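Local coordinates for THUMP domain-containing protein (PDB 1VBK) that probably binds RNA through its THUMP domain and ATP through a ThiI-like domain, as expected of a putative relative of the tRNA-modifying, thiamine-biosynthesis protein ThiI, at residues E60-L65 / V72-A77; N28-A33 / K42-R47; R89-M94 / A129-Y134; K249-F254 / F282-Y287. One frame throughout, in Å; residues are numbered along the deposited sequence.

Interaction 1 (E60-L65 / V72-A77)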
loop_
_atom_site.group_PDB
_atom_site.type_symbol
_atom_site.label_atom_id
_atom_site.label_comp_id
_atom_site.label_asym_id
_atom_site.label_seq_id
_atom_site.Cartn_x
_atom_site.Cartn_y
_atom_site.Cartn_z
ATOM N N GLU A 60 28.081 -22.425 2.626
ATOM C CA GLU A 60 28.036 -21.022 3.015
ATOM C C GLU A 60 26.717 -20.377 2.602
ATOM O O GLU A 60 26.148 -19.580 3.344
ATOM C CB GLU A 60 29.190 -20.253 2.372
ATOM C CG GLU A 60 29.419 -18.885 2.985
ATOM C CD GLU A 60 30.602 -18.166 2.370
ATOM O OE1 GLU A 60 31.614 -18.838 2.077
ATOM O OE2 GLU A 60 30.526 -16.932 2.194
ATOM N N ALA A 61 26.243 -20.709 1.408
ATOM C CA ALA A 61 24.983 -20.160 0.916
ATOM C C ALA A 61 23.836 -20.641 1.801
ATOM O O ALA A 61 22.983 -19.859 2.218
ATOM C CB ALA A 61 24.749 -20.600 -0.523
ATOM N N ALA A 62 23.821 -21.938 2.090
ATOM C CA ALA A 62 22.768 -22.515 2.917
ATOM C C ALA A 62 22.665 -21.838 4.283
ATOM O O ALA A 62 21.564 -21.573 4.770
ATOM C CB ALA A 62 23.005 -24.016 3.085
ATOM N N ASN A 63 23.807 -21.550 4.898
ATOM C CA ASN A 63 23.812 -20.912 6.209
ATOM C C ASN A 63 23.253 -19.495 6.186
ATOM O O ASN A 63 22.709 -19.030 7.183
ATOM C CB ASN A 63 25.225 -20.919 6.796
ATOM C CG ASN A 63 25.621 -22.283 7.333
ATOM O OD1 ASN A 63 26.770 -22.501 7.722
ATOM N ND2 ASN A 63 24.665 -23.209 7.366
ATOM N N VAL A 64 23.392 -18.807 5.057
ATOM C CA VAL A 64 22.858 -17.454 4.920
ATOM C C VAL A 64 21.351 -17.545 4.669
ATOM O O VAL A 64 20.560 -16.842 5.292
ATOM C CB VAL A 64 23.488 -16.711 3.716
ATOM C CG1 VAL A 64 22.696 -15.448 3.403
ATOM C CG2 VAL A 64 24.946 -16.367 4.016
ATOM N N LEU A 65 20.967 -18.432 3.755
ATOM C CA LEU A 65 19.568 -18.597 3.387
ATOM C C LEU A 65 18.648 -19.004 4.533
ATOM O O LEU A 65 17.429 -18.860 4.433
ATOM C CB LEU A 65 19.449 -19.581 2.216
ATOM C CG LEU A 65 20.162 -19.064 0.958
ATOM C CD1 LEU A 65 19.822 -19.941 -0.234
ATOM C CD2 LEU A 65 19.745 -17.619 0.680
ATOM N N VAL A 72 11.129 -23.068 3.755
ATOM C CA VAL A 72 10.789 -24.137 4.691
ATOM C C VAL A 72 12.031 -24.956 5.038
ATOM O O VAL A 72 12.272 -25.260 6.207
ATOM C CB VAL A 72 9.693 -25.060 4.115
ATOM C CG1 VAL A 72 9.428 -26.216 5.071
ATOM C CG2 VAL A 72 8.411 -24.260 3.898
ATOM N N SER A 73 12.820 -25.318 4.030
ATOM C CA SER A 73 14.050 -26.065 4.287
ATOM C C SER A 73 15.088 -25.849 3.196
ATOM O O SER A 73 14.759 -25.503 2.057
ATOM C CB SER A 73 13.775 -27.564 4.476
ATOM O OG SER A 73 13.324 -28.185 3.289
ATOM N N ILE A 74 16.346 -26.064 3.567
ATOM C CA ILE A 74 17.481 -25.863 2.682
ATOM C C ILE A 74 18.396 -27.093 2.658
ATOM O O ILE A 74 18.728 -27.638 3.708
ATOM C CB ILE A 74 18.299 -24.653 3.180
ATOM C CG1 ILE A 74 17.374 -23.448 3.340
ATOM C CG2 ILE A 74 19.435 -24.338 2.221
ATOM C CD1 ILE A 74 17.987 -22.312 4.113
ATOM N N SER A 75 18.815 -27.514 1.465
ATOM C CA SER A 75 19.703 -28.670 1.348
ATOM C C SER A 75 20.884 -28.496 0.399
ATOM O O SER A 75 20.703 -28.438 -0.817
ATOM C CB SER A 75 18.934 -29.918 0.881
ATOM O OG SER A 75 18.071 -30.436 1.880
ATOM N N PRO A 76 22.106 -28.391 0.943
ATOM C CA PRO A 76 23.274 -28.256 0.062
ATOM C C PRO A 76 23.238 -29.610 -0.649
ATOM O O PRO A 76 22.909 -30.611 -0.016
ATOM C CB PRO A 76 24.444 -28.187 1.044
ATOM C CG PRO A 76 23.828 -27.595 2.273
ATOM C CD PRO A 76 22.495 -28.294 2.359
ATOM N N ALA A 77 23.559 -29.670 -1.934
ATOM C CA ALA A 77 23.490 -30.951 -2.620
ATOM C C ALA A 77 24.408 -31.076 -3.823
ATOM O O ALA A 77 24.957 -30.089 -4.306
ATOM C CB ALA A 77 22.047 -31.218 -3.058
#

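Interaction 2 (N28-A33 / K42-R47)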
loop_
_atom_site.group_PDB
_atom_site.type_symbol
_atom_site.label_atom_id
_atom_site.label_comp_id
_atom_site.label_asym_id
_atom_site.label_seq_id
_atom_site.Cartn_x
_atom_site.Cartn_y
_atom_site.Cartn_z
ATOM N N ASN A 28 14.372 -13.051 -5.432
ATOM C CA ASN A 28 14.926 -11.703 -5.308
ATOM C C ASN A 28 15.607 -11.559 -3.951
ATOM O O ASN A 28 16.730 -11.071 -3.854
ATOM C CB ASN A 28 13.819 -10.654 -5.419
ATOM C CG ASN A 28 14.321 -9.250 -5.129
ATOM O OD1 ASN A 28 14.958 -8.622 -5.972
ATOM N ND2 ASN A 28 14.054 -8.763 -3.925
ATOM N N ASN A 29 14.914 -11.989 -2.902
ATOM C CA ASN A 29 15.443 -11.904 -1.551
ATOM C C ASN A 29 16.659 -12.810 -1.357
ATOM O O ASN A 29 17.586 -12.470 -0.625
ATOM C CB ASN A 29 14.338 -12.245 -0.547
ATOM C CG ASN A 29 13.138 -11.313 -0.670
ATOM O OD1 ASN A 29 13.235 -10.243 -1.283
ATOM N ND2 ASN A 29 12.007 -11.705 -0.084
ATOM N N ILE A 30 16.658 -13.958 -2.028
ATOM C CA ILE A 30 17.773 -14.895 -1.943
ATOM C C ILE A 30 19.003 -14.262 -2.599
ATOM O O ILE A 30 20.114 -14.352 -2.074
ATOM C CB ILE A 30 17.408 -16.236 -2.633
ATOM C CG1 ILE A 30 16.408 -16.999 -1.748
ATOM C CG2 ILE A 30 18.670 -17.065 -2.904
ATOM C CD1 ILE A 30 15.821 -18.240 -2.383
ATOM N N ARG A 31 18.803 -13.617 -3.745
ATOM C CA ARG A 31 19.910 -12.958 -4.435
ATOM C C ARG A 31 20.492 -11.851 -3.551
ATOM O O ARG A 31 21.708 -11.738 -3.399
ATOM C CB ARG A 31 19.436 -12.344 -5.755
ATOM C CG ARG A 31 20.527 -11.577 -6.494
ATOM C CD ARG A 31 19.972 -10.861 -7.714
ATOM N NE ARG A 31 18.879 -9.961 -7.355
ATOM C CZ ARG A 31 19.024 -8.844 -6.650
ATOM N NH1 ARG A 31 20.225 -8.471 -6.221
ATOM N NH2 ARG A 31 17.962 -8.104 -6.361
ATOM N N GLU A 32 19.611 -11.035 -2.981
ATOM C CA GLU A 32 20.030 -9.941 -2.112
ATOM C C GLU A 32 20.845 -10.451 -0.931
ATOM O O GLU A 32 21.857 -9.854 -0.565
ATOM C CB GLU A 32 18.812 -9.172 -1.599
ATOM C CG GLU A 32 18.206 -8.219 -2.609
ATOM C CD GLU A 32 19.100 -7.022 -2.872
ATOM O OE1 GLU A 32 19.419 -6.298 -1.902
ATOM O OE2 GLU A 32 19.486 -6.805 -4.042
ATOM N N ALA A 33 20.405 -11.560 -0.342
ATOM C CA ALA A 33 21.100 -12.148 0.799
ATOM C C ALA A 33 22.506 -12.627 0.451
ATOM O O ALA A 33 23.467 -12.321 1.158
ATOM C CB ALA A 33 20.291 -13.301 1.362
ATOM N N LYS A 42 26.431 -19.094 -9.236
ATOM C CA LYS A 42 26.359 -19.025 -10.689
ATOM C C LYS A 42 24.970 -18.676 -11.201
ATOM O O LYS A 42 24.825 -17.837 -12.092
ATOM C CB LYS A 42 26.781 -20.365 -11.297
ATOM C CG LYS A 42 28.183 -20.827 -10.936
ATOM C CD LYS A 42 28.370 -22.287 -11.336
ATOM C CE LYS A 42 29.792 -22.770 -11.088
ATOM N NZ LYS A 42 30.774 -22.092 -11.981
ATOM N N GLU A 43 23.953 -19.336 -10.650
ATOM C CA GLU A 43 22.572 -19.104 -11.062
ATOM C C GLU A 43 21.582 -19.345 -9.936
ATOM O O GLU A 43 21.871 -20.056 -8.976
ATOM C CB GLU A 43 22.154 -20.063 -12.177
ATOM C CG GLU A 43 22.949 -20.071 -13.438
ATOM C CD GLU A 43 22.347 -21.044 -14.433
ATOM O OE1 GLU A 43 21.214 -20.787 -14.897
ATOM O OE2 GLU A 43 22.995 -22.072 -14.731
ATOM N N ILE A 44 20.400 -18.761 -10.094
ATOM C CA ILE A 44 19.289 -18.932 -9.162
ATOM C C ILE A 44 18.062 -19.055 -10.058
ATOM O O ILE A 44 17.821 -18.192 -10.904
ATOM C CB ILE A 44 19.085 -17.712 -8.236
ATOM C CG1 ILE A 44 20.309 -17.512 -7.341
ATOM C CG2 ILE A 44 17.829 -17.915 -7.378
ATOM C CD1 ILE A 44 20.273 -16.215 -6.550
ATOM N N PHE A 45 17.304 -20.135 -9.903
ATOM C CA PHE A 45 16.105 -20.320 -10.707
ATOM C C PHE A 45 15.078 -21.163 -9.971
ATOM O O PHE A 45 15.414 -21.888 -9.030
ATOM C CB PHE A 45 16.443 -20.937 -12.082
ATOM C CG PHE A 45 17.035 -22.323 -12.020
ATOM C CD1 PHE A 45 16.245 -23.427 -11.713
ATOM C CD2 PHE A 45 18.382 -22.527 -12.302
ATOM C CE1 PHE A 45 16.787 -24.715 -11.694
ATOM C CE2 PHE A 45 18.933 -23.810 -12.286
ATOM C CZ PHE A 45 18.133 -24.907 -11.981
ATOM N N SER A 46 13.825 -21.047 -10.400
ATOM C CA SER A 46 12.716 -21.776 -9.800
ATOM C C SER A 46 12.106 -22.729 -10.820
ATOM O O SER A 46 11.674 -22.301 -11.895
ATOM C CB SER A 46 11.640 -20.787 -9.335
ATOM O OG SER A 46 10.533 -21.448 -8.736
ATOM N N ARG A 47 12.066 -24.015 -10.489
ATOM C CA ARG A 47 11.469 -24.993 -11.387
ATOM C C ARG A 47 10.751 -26.091 -10.620
ATOM O O ARG A 47 11.274 -26.639 -9.652
ATOM C CB ARG A 47 12.531 -25.582 -12.320
ATOM C CG ARG A 47 12.972 -24.592 -13.398
ATOM C CD ARG A 47 14.211 -25.054 -14.131
ATOM N NE ARG A 47 14.877 -23.930 -14.779
ATOM C CZ ARG A 47 16.119 -23.965 -15.252
ATOM N NH1 ARG A 47 16.839 -25.081 -15.156
ATOM N NH2 ARG A 47 16.648 -22.875 -15.801
#

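Interaction 3 (R89-M94 / A129-Y134)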
loop_
_atom_site.group_PDB
_atom_site.type_symbol
_atom_site.label_atom_id
_atom_site.label_comp_id
_atom_site.label_asym_id
_atom_site.label_seq_id
_atom_site.Cartn_x
_atom_site.Cartn_y
_atom_site.Cartn_z
ATOM N N ARG A 89 26.417 -44.144 -7.002
ATOM C CA ARG A 89 27.758 -43.783 -6.578
ATOM C C ARG A 89 27.812 -42.452 -5.831
ATOM O O ARG A 89 28.580 -42.317 -4.881
ATOM C CB ARG A 89 28.747 -43.798 -7.754
ATOM C CG ARG A 89 28.738 -42.602 -8.678
ATOM C CD ARG A 89 30.118 -42.474 -9.342
ATOM N NE ARG A 89 30.170 -41.440 -10.375
ATOM C CZ ARG A 89 29.913 -41.650 -11.664
ATOM N NH1 ARG A 89 29.582 -42.865 -12.092
ATOM N NH2 ARG A 89 29.990 -40.644 -12.528
ATOM N N THR A 90 26.999 -41.478 -6.231
ATOM C CA THR A 90 27.007 -40.198 -5.526
ATOM C C THR A 90 26.388 -40.375 -4.143
ATOM O O THR A 90 26.850 -39.792 -3.168
ATOM C CB THR A 90 26.224 -39.112 -6.286
ATOM O OG1 THR A 90 26.745 -38.989 -7.614
ATOM C CG2 THR A 90 26.372 -37.762 -5.575
ATOM N N ALA A 91 25.334 -41.182 -4.063
ATOM C CA ALA A 91 24.679 -41.435 -2.785
ATOM C C ALA A 91 25.666 -42.083 -1.804
ATOM O O ALA A 91 25.723 -41.699 -0.636
ATOM C CB ALA A 91 23.469 -42.332 -2.987
ATOM N N LEU A 92 26.442 -43.056 -2.280
ATOM C CA LEU A 92 27.420 -43.734 -1.427
ATOM C C LEU A 92 28.537 -42.773 -1.013
ATOM O O LEU A 92 28.983 -42.780 0.136
ATOM C CB LEU A 92 28.012 -44.952 -2.151
ATOM C CG LEU A 92 29.043 -45.806 -1.404
ATOM C CD1 LEU A 92 28.469 -46.287 -0.077
ATOM C CD2 LEU A 92 29.435 -46.998 -2.273
ATOM N N LEU A 93 28.971 -41.938 -1.946
ATOM C CA LEU A 93 30.022 -40.964 -1.668
ATOM C C LEU A 93 29.595 -40.014 -0.549
ATOM O O LEU A 93 30.352 -39.744 0.393
ATOM C CB LEU A 93 30.326 -40.157 -2.932
ATOM C CG LEU A 93 31.413 -39.085 -2.821
ATOM C CD1 LEU A 93 32.774 -39.756 -2.682
ATOM C CD2 LEU A 93 31.390 -38.198 -4.064
ATOM N N MET A 94 28.376 -39.502 -0.651
ATOM C CA MET A 94 27.869 -38.587 0.357
ATOM C C MET A 94 27.563 -39.292 1.672
ATOM O O MET A 94 27.701 -38.708 2.742
ATOM C CB MET A 94 26.637 -37.868 -0.177
ATOM C CG MET A 94 26.986 -37.020 -1.387
ATOM S SD MET A 94 25.743 -35.838 -1.807
ATOM C CE MET A 94 25.981 -34.640 -0.437
ATOM N N ALA A 129 14.702 -48.206 -2.352
ATOM C CA ALA A 129 15.095 -49.600 -2.148
ATOM C C ALA A 129 16.422 -49.943 -2.814
ATOM O O ALA A 129 17.280 -50.581 -2.203
ATOM C CB ALA A 129 13.998 -50.536 -2.661
ATOM N N LYS A 130 16.586 -49.523 -4.066
ATOM C CA LYS A 130 17.803 -49.802 -4.820
ATOM C C LYS A 130 19.031 -49.091 -4.255
ATOM O O LYS A 130 20.112 -49.677 -4.157
ATOM C CB LYS A 130 17.620 -49.399 -6.284
ATOM C CG LYS A 130 16.603 -50.228 -7.055
ATOM C CD LYS A 130 17.105 -51.634 -7.298
ATOM C CE LYS A 130 16.284 -52.335 -8.372
ATOM N NZ LYS A 130 16.910 -53.629 -8.773
ATOM N N VAL A 131 18.871 -47.819 -3.906
ATOM C CA VAL A 131 19.979 -47.048 -3.349
ATOM C C VAL A 131 20.342 -47.589 -1.970
ATOM O O VAL A 131 21.517 -47.677 -1.619
ATOM C CB VAL A 131 19.616 -45.546 -3.231
ATOM C CG1 VAL A 131 20.703 -44.797 -2.460
ATOM C CG2 VAL A 131 19.468 -44.945 -4.621
ATOM N N GLY A 132 19.327 -47.948 -1.190
ATOM C CA GLY A 132 19.577 -48.487 0.133
ATOM C C GLY A 132 20.324 -49.807 0.048
ATOM O O GLY A 132 21.183 -50.089 0.877
ATOM N N GLU A 133 19.988 -50.619 -0.952
ATOM C CA GLU A 133 20.641 -51.911 -1.149
ATOM C C GLU A 133 22.102 -51.706 -1.538
ATOM O O GLU A 133 22.976 -52.477 -1.145
ATOM C CB GLU A 133 19.930 -52.712 -2.245
ATOM C CG GLU A 133 20.721 -53.929 -2.713
ATOM C CD GLU A 133 20.037 -54.688 -3.833
ATOM O OE1 GLU A 133 19.689 -54.060 -4.858
ATOM O OE2 GLU A 133 19.858 -55.915 -3.689
ATOM N N TYR A 134 22.355 -50.661 -2.320
ATOM C CA TYR A 134 23.707 -50.343 -2.765
ATOM C C TYR A 134 24.562 -49.954 -1.560
ATOM O O TYR A 134 25.690 -50.423 -1.410
ATOM C CB TYR A 134 23.671 -49.186 -3.768
ATOM C CG TYR A 134 24.993 -48.917 -4.443
ATOM C CD1 TYR A 134 25.539 -49.837 -5.343
ATOM C CD2 TYR A 134 25.700 -47.740 -4.192
ATOM C CE1 TYR A 134 26.761 -49.587 -5.981
ATOM C CE2 TYR A 134 26.919 -47.485 -4.822
ATOM C CZ TYR A 134 27.442 -48.408 -5.715
ATOM O OH TYR A 134 28.636 -48.144 -6.355
#

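Interaction 4 (K249-F254 / F282-Y287)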
loop_
_atom_site.group_PDB
_atom_site.type_symbol
_atom_site.label_atom_id
_atom_site.label_comp_id
_atom_site.label_asym_id
_atom_site.label_seq_id
_atom_site.Cartn_x
_atom_site.Cartn_y
_atom_site.Cartn_z
ATOM N N LYS A 249 4.427 11.799 6.703
ATOM C CA LYS A 249 5.011 12.044 5.389
ATOM C C LYS A 249 5.597 10.751 4.826
ATOM O O LYS A 249 5.440 10.457 3.644
ATOM C CB LYS A 249 6.109 13.110 5.473
ATOM C CG LYS A 249 6.784 13.417 4.140
ATOM C CD LYS A 249 7.802 14.547 4.286
ATOM C CE LYS A 249 8.573 14.781 2.995
ATOM N NZ LYS A 249 7.669 15.109 1.859
ATOM N N LEU A 250 6.269 9.985 5.683
ATOM C CA LEU A 250 6.883 8.720 5.284
ATOM C C LEU A 250 5.804 7.739 4.824
ATOM O O LEU A 250 5.950 7.057 3.804
ATOM C CB LEU A 250 7.648 8.123 6.467
ATOM C CG LEU A 250 8.661 7.001 6.218
ATOM C CD1 LEU A 250 9.843 7.538 5.402
ATOM C CD2 LEU A 250 9.150 6.464 7.555
ATOM N N ILE A 251 4.724 7.660 5.593
ATOM C CA ILE A 251 3.628 6.771 5.250
ATOM C C ILE A 251 3.075 7.122 3.869
ATOM O O ILE A 251 2.873 6.239 3.030
ATOM C CB ILE A 251 2.506 6.862 6.302
ATOM C CG1 ILE A 251 2.992 6.242 7.618
ATOM C CG2 ILE A 251 1.259 6.164 5.790
ATOM C CD1 ILE A 251 2.046 6.438 8.797
ATOM N N ARG A 252 2.844 8.413 3.637
ATOM C CA ARG A 252 2.324 8.876 2.353
ATOM C C ARG A 252 3.314 8.652 1.206
ATOM O O ARG A 252 2.971 8.042 0.190
ATOM C CB ARG A 252 1.957 10.365 2.431
ATOM C CG ARG A 252 1.675 11.011 1.070
ATOM C CD ARG A 252 1.550 12.533 1.169
ATOM N NE ARG A 252 0.257 12.971 1.696
ATOM C CZ ARG A 252 -0.882 12.960 1.005
ATOM N NH1 ARG A 252 -0.902 12.533 -0.254
ATOM N NH2 ARG A 252 -2.006 13.377 1.575
ATOM N N ASP A 253 4.544 9.133 1.370
ATOM C CA ASP A 253 5.553 8.992 0.321
ATOM C C ASP A 253 5.878 7.564 -0.112
ATOM O O ASP A 253 6.088 7.305 -1.298
ATOM C CB ASP A 253 6.853 9.688 0.736
ATOM C CG ASP A 253 6.714 11.194 0.801
ATOM O OD1 ASP A 253 5.708 11.729 0.289
ATOM O OD2 ASP A 253 7.622 11.846 1.358
ATOM N N PHE A 254 5.916 6.632 0.832
ATOM C CA PHE A 254 6.252 5.253 0.494
ATOM C C PHE A 254 5.082 4.292 0.302
ATOM O O PHE A 254 5.286 3.106 0.053
ATOM C CB PHE A 254 7.224 4.707 1.541
ATOM C CG PHE A 254 8.597 5.308 1.443
ATOM C CD1 PHE A 254 9.547 4.766 0.584
ATOM C CD2 PHE A 254 8.921 6.455 2.161
ATOM C CE1 PHE A 254 10.802 5.357 0.436
ATOM C CE2 PHE A 254 10.171 7.056 2.022
ATOM C CZ PHE A 254 11.113 6.507 1.158
ATOM N N PHE A 282 -3.060 7.514 13.255
ATOM C CA PHE A 282 -2.514 6.942 12.026
ATOM C C PHE A 282 -3.601 6.760 10.965
ATOM O O PHE A 282 -4.703 6.312 11.272
ATOM C CB PHE A 282 -1.869 5.581 12.313
ATOM C CG PHE A 282 -0.615 5.658 13.127
ATOM C CD1 PHE A 282 0.582 6.069 12.545
ATOM C CD2 PHE A 282 -0.622 5.303 14.472
ATOM C CE1 PHE A 282 1.753 6.127 13.290
ATOM C CE2 PHE A 282 0.545 5.357 15.229
ATOM C CZ PHE A 282 1.738 5.771 14.633
ATOM N N PRO A 283 -3.299 7.104 9.702
ATOM C CA PRO A 283 -4.229 6.988 8.574
ATOM C C PRO A 283 -4.331 5.559 8.037
ATOM O O PRO A 283 -5.106 5.285 7.117
ATOM C CB PRO A 283 -3.632 7.938 7.551
ATOM C CG PRO A 283 -2.166 7.734 7.763
ATOM C CD PRO A 283 -2.051 7.763 9.274
ATOM N N VAL A 284 -3.531 4.659 8.600
ATOM C CA VAL A 284 -3.540 3.258 8.191
ATOM C C VAL A 284 -3.634 2.408 9.457
ATOM O O VAL A 284 -3.354 2.890 10.552
ATOM C CB VAL A 284 -2.254 2.882 7.412
ATOM C CG1 VAL A 284 -2.143 3.731 6.148
ATOM C CG2 VAL A 284 -1.028 3.094 8.293
ATOM N N PRO A 285 -4.037 1.136 9.322
ATOM C CA PRO A 285 -4.167 0.227 10.467
ATOM C C PRO A 285 -2.869 0.054 11.245
ATOM O O PRO A 285 -1.784 0.052 10.666
ATOM C CB PRO A 285 -4.606 -1.087 9.820
ATOM C CG PRO A 285 -5.345 -0.637 8.602
ATOM C CD PRO A 285 -4.474 0.477 8.078
ATOM N N VAL A 286 -2.993 -0.105 12.559
ATOM C CA VAL A 286 -1.841 -0.310 13.421
ATOM C C VAL A 286 -1.913 -1.750 13.914
ATOM O O VAL A 286 -2.978 -2.220 14.312
ATOM C CB VAL A 286 -1.868 0.653 14.627
ATOM C CG1 VAL A 286 -0.650 0.429 15.507
ATOM C CG2 VAL A 286 -1.905 2.090 14.135
ATOM N N TYR A 287 -0.788 -2.453 13.868
ATOM C CA TYR A 287 -0.756 -3.842 14.300
ATOM C C TYR A 287 0.109 -4.031 15.532
ATOM O O TYR A 287 1.130 -3.360 15.697
ATOM C CB TYR A 287 -0.256 -4.734 13.162
ATOM C CG TYR A 287 -1.123 -4.645 11.926
ATOM C CD1 TYR A 287 -0.880 -3.683 10.945
ATOM C CD2 TYR A 287 -2.212 -5.499 11.754
ATOM C CE1 TYR A 287 -1.699 -3.574 9.821
ATOM C CE2 TYR A 287 -3.041 -5.399 10.634
ATOM C CZ TYR A 287 -2.776 -4.434 9.671
ATOM O OH TYR A 287 -3.579 -4.336 8.556
#

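Interaction 1 (E60-L65 / V72-A77)
Helix segment 60-65 lies on strand segment 72-77 almost exactly antiparallel, their axes inclined at 174° and 8.3 Å apart at the closest, with the CA atoms of Ala62 and Ile74 only 6.3 Å from each other. The small side chain of Ala62 permits this approach: its methyl sits between two strand residues, CB lying 3.7 Å from Ile74 CG2 and 3.8 Å from Pro76 CG. One turn on, Leu65 takes the other branch of the same isoleucine. Ile74 CD1 comes to 3.6 Å from Leu65 CB and 3.4 Å from the carbonyl carbon Leu65 C, so the methyl presses on the backbone as well as on the side chain. The fold here is the ferredoxin-like domain found in ThiI proteins, in which this second helix leads back into the sheet through strand 71-81. With CG2 of Ile74 anti to its own backbone N and CG1 beside that N (chi1 -53°), the two branches divide between Ala62 and Leu65. Val4 and Val6 of the adjacent strand 3-8 continue the apolar floor under Ile74 and Leu65, whereas Ser73 and Ser75 hydrogen-bond through their OG atoms to the guanidinium of Arg7.

Interaction 2 (N28-A33 / K42-R47)
Ile44 reaches from its strand to helix 19-36 with a single methyl, CD1, which rests on the helix surface 3.9 Å from Arg31 CA and 4.0 Å from Arg31 CB. The same CD1 lies 4.1 Å from Ile30 CG2, where the two isoleucines cross obliquely. Only the first part of the arginine is used in this packing. Its CG stands anti to the backbone N (chi1 177°), and the chain then bends at chi3 (56°), taking the guanidinium away from the strand. This helix and strand 43-47 belong to the ThiI ferredoxin-like domain, the helix lying against a sheet in which 43-47 pairs antiparallel with 50-54. A polar network along the helix holds the diverted guanidinium. Arg31 NH1 forms a salt bridge with Glu32 OE2 at 2.8 Å, approaching the carboxylate oxygen on its anti side, while Arg31 NH2 donates to Asn28 OD1 at 3.1 Å from well above the carbonyl plane. The Asn28 amide is itself oriented by a second bond, in which ND2 donates to Asn29 OD1 at 3.1 Å. Asn29 ND2 in turn bonds to the carbonyl oxygen of Ile176. Farther out, Met27 also packs on Ile44, Ile30 touches Ile51 of the neighbouring strand, and Tyr41 lies against Arg31. Asn28 packs on Arg252 of the second subunit.

Interaction 3 (R89-M94 / A129-Y134)
Two helices of the THUMP domain meet here, 84-102 and 124-138, their short segments crossing at -53° with the axes 9.8 Å apart at closest approach. Tyr134 provides the broadest part of the contact. Its CE2 atom lies 3.6 Å from Leu92 CD2 and 3.8 Å from Leu92 CB, so the leucine meets one corner of the ring with both the root and a branch of its side chain. The two side chains cross at about a right angle, and the methyl approaches the ring obliquely. Tyr134 extends toward helix 84-102 because its CG is anti to the backbone N (chi1 -171°), which swings the ring out from helix 124-138. There Tyr134 CE2 also passes 4.0 Å from Arg89 N, placing the ring alongside the helix backbone. A second, smaller point of contact lies one turn earlier on the second helix, where Val131 CG1 touches Ala91 CB at 3.7 Å. The short alanine lets the valine branch come close to the first helix, and both residues are buried. Ile87 and Asn88, from the preceding turn of helix 84-102, also touch Val131, and Asn88 reaches Tyr134 as well. On another side of helix 84-102, Thr90 and Met94 pack on Ile163 and on Met78, strand residues of the large mixed sheet. The contact thus joins a sheet-bound helix to its neighbour through apolar side chains, an arrangement consistent with the alpha/beta fold of THUMP domains, where helices pack together beside the sheet.

Interaction 4 (K249-F254 / F282-Y287)
Ile251 carries the whole contact from the helix side, its CB directed at the chain that runs from Phe282 to Val284. At CB the side chain divides. The methyl Ile251 CG2, anti to the backbone N, lies 4.2 Å from Val284 CG1 and 4.3 Å from Pro283 CG, bridging two consecutive residues of the segment leading to strand 286-287. The Ile251 and Val284 side chains lie alongside each other, pointing opposite ways. The other branch starts at CG1, beside the backbone N (chi1 -69°), and extends to Ile251 CD1, which meets Phe282 CD1 at 4.0 Å. This methyl comes to the edge of the phenyl ring, near its plane, with the two side chains at about a right angle. Helix 244-254 and strand 286-287 belong to an alpha/beta domain with a five-stranded parallel sheet of order 3-2-1-4-5, as in the HUP class of nucleotide-binding folds. Val259, on the strand next to 286-287, touches Ile251, Phe282 and Val284 alike, and Phe244 makes an edge-to-face contact with the Phe282 ring. The dimer partner approaches the same region: Trp21 of the second subunit packs on Pro283, and Arg181 of that subunit hydrogen-bonds to Asp253 O.

From the N terminus the four contacts follow one another in series, none enclosing or crossing another. Interaction 2 closes first, across the connection from helix 19-36 to strand 43-47. Interaction 1 then closes the short turn from helix 58-65 into strand 71-81. These two meet directly, Leu65 packing on Ile30 and Val64 on Ala33, so both helices share one core over the ferredoxin-like sheet. Strand 71-81 runs on into helix 84-102, where interaction 3 spans a longer loop in the THUMP domain. Interaction 4 closes 27 intervening residues in the C-terminal parallel-sheet domain, its centre about 56 Å from that of interaction 3, at the other end of the elongated chain.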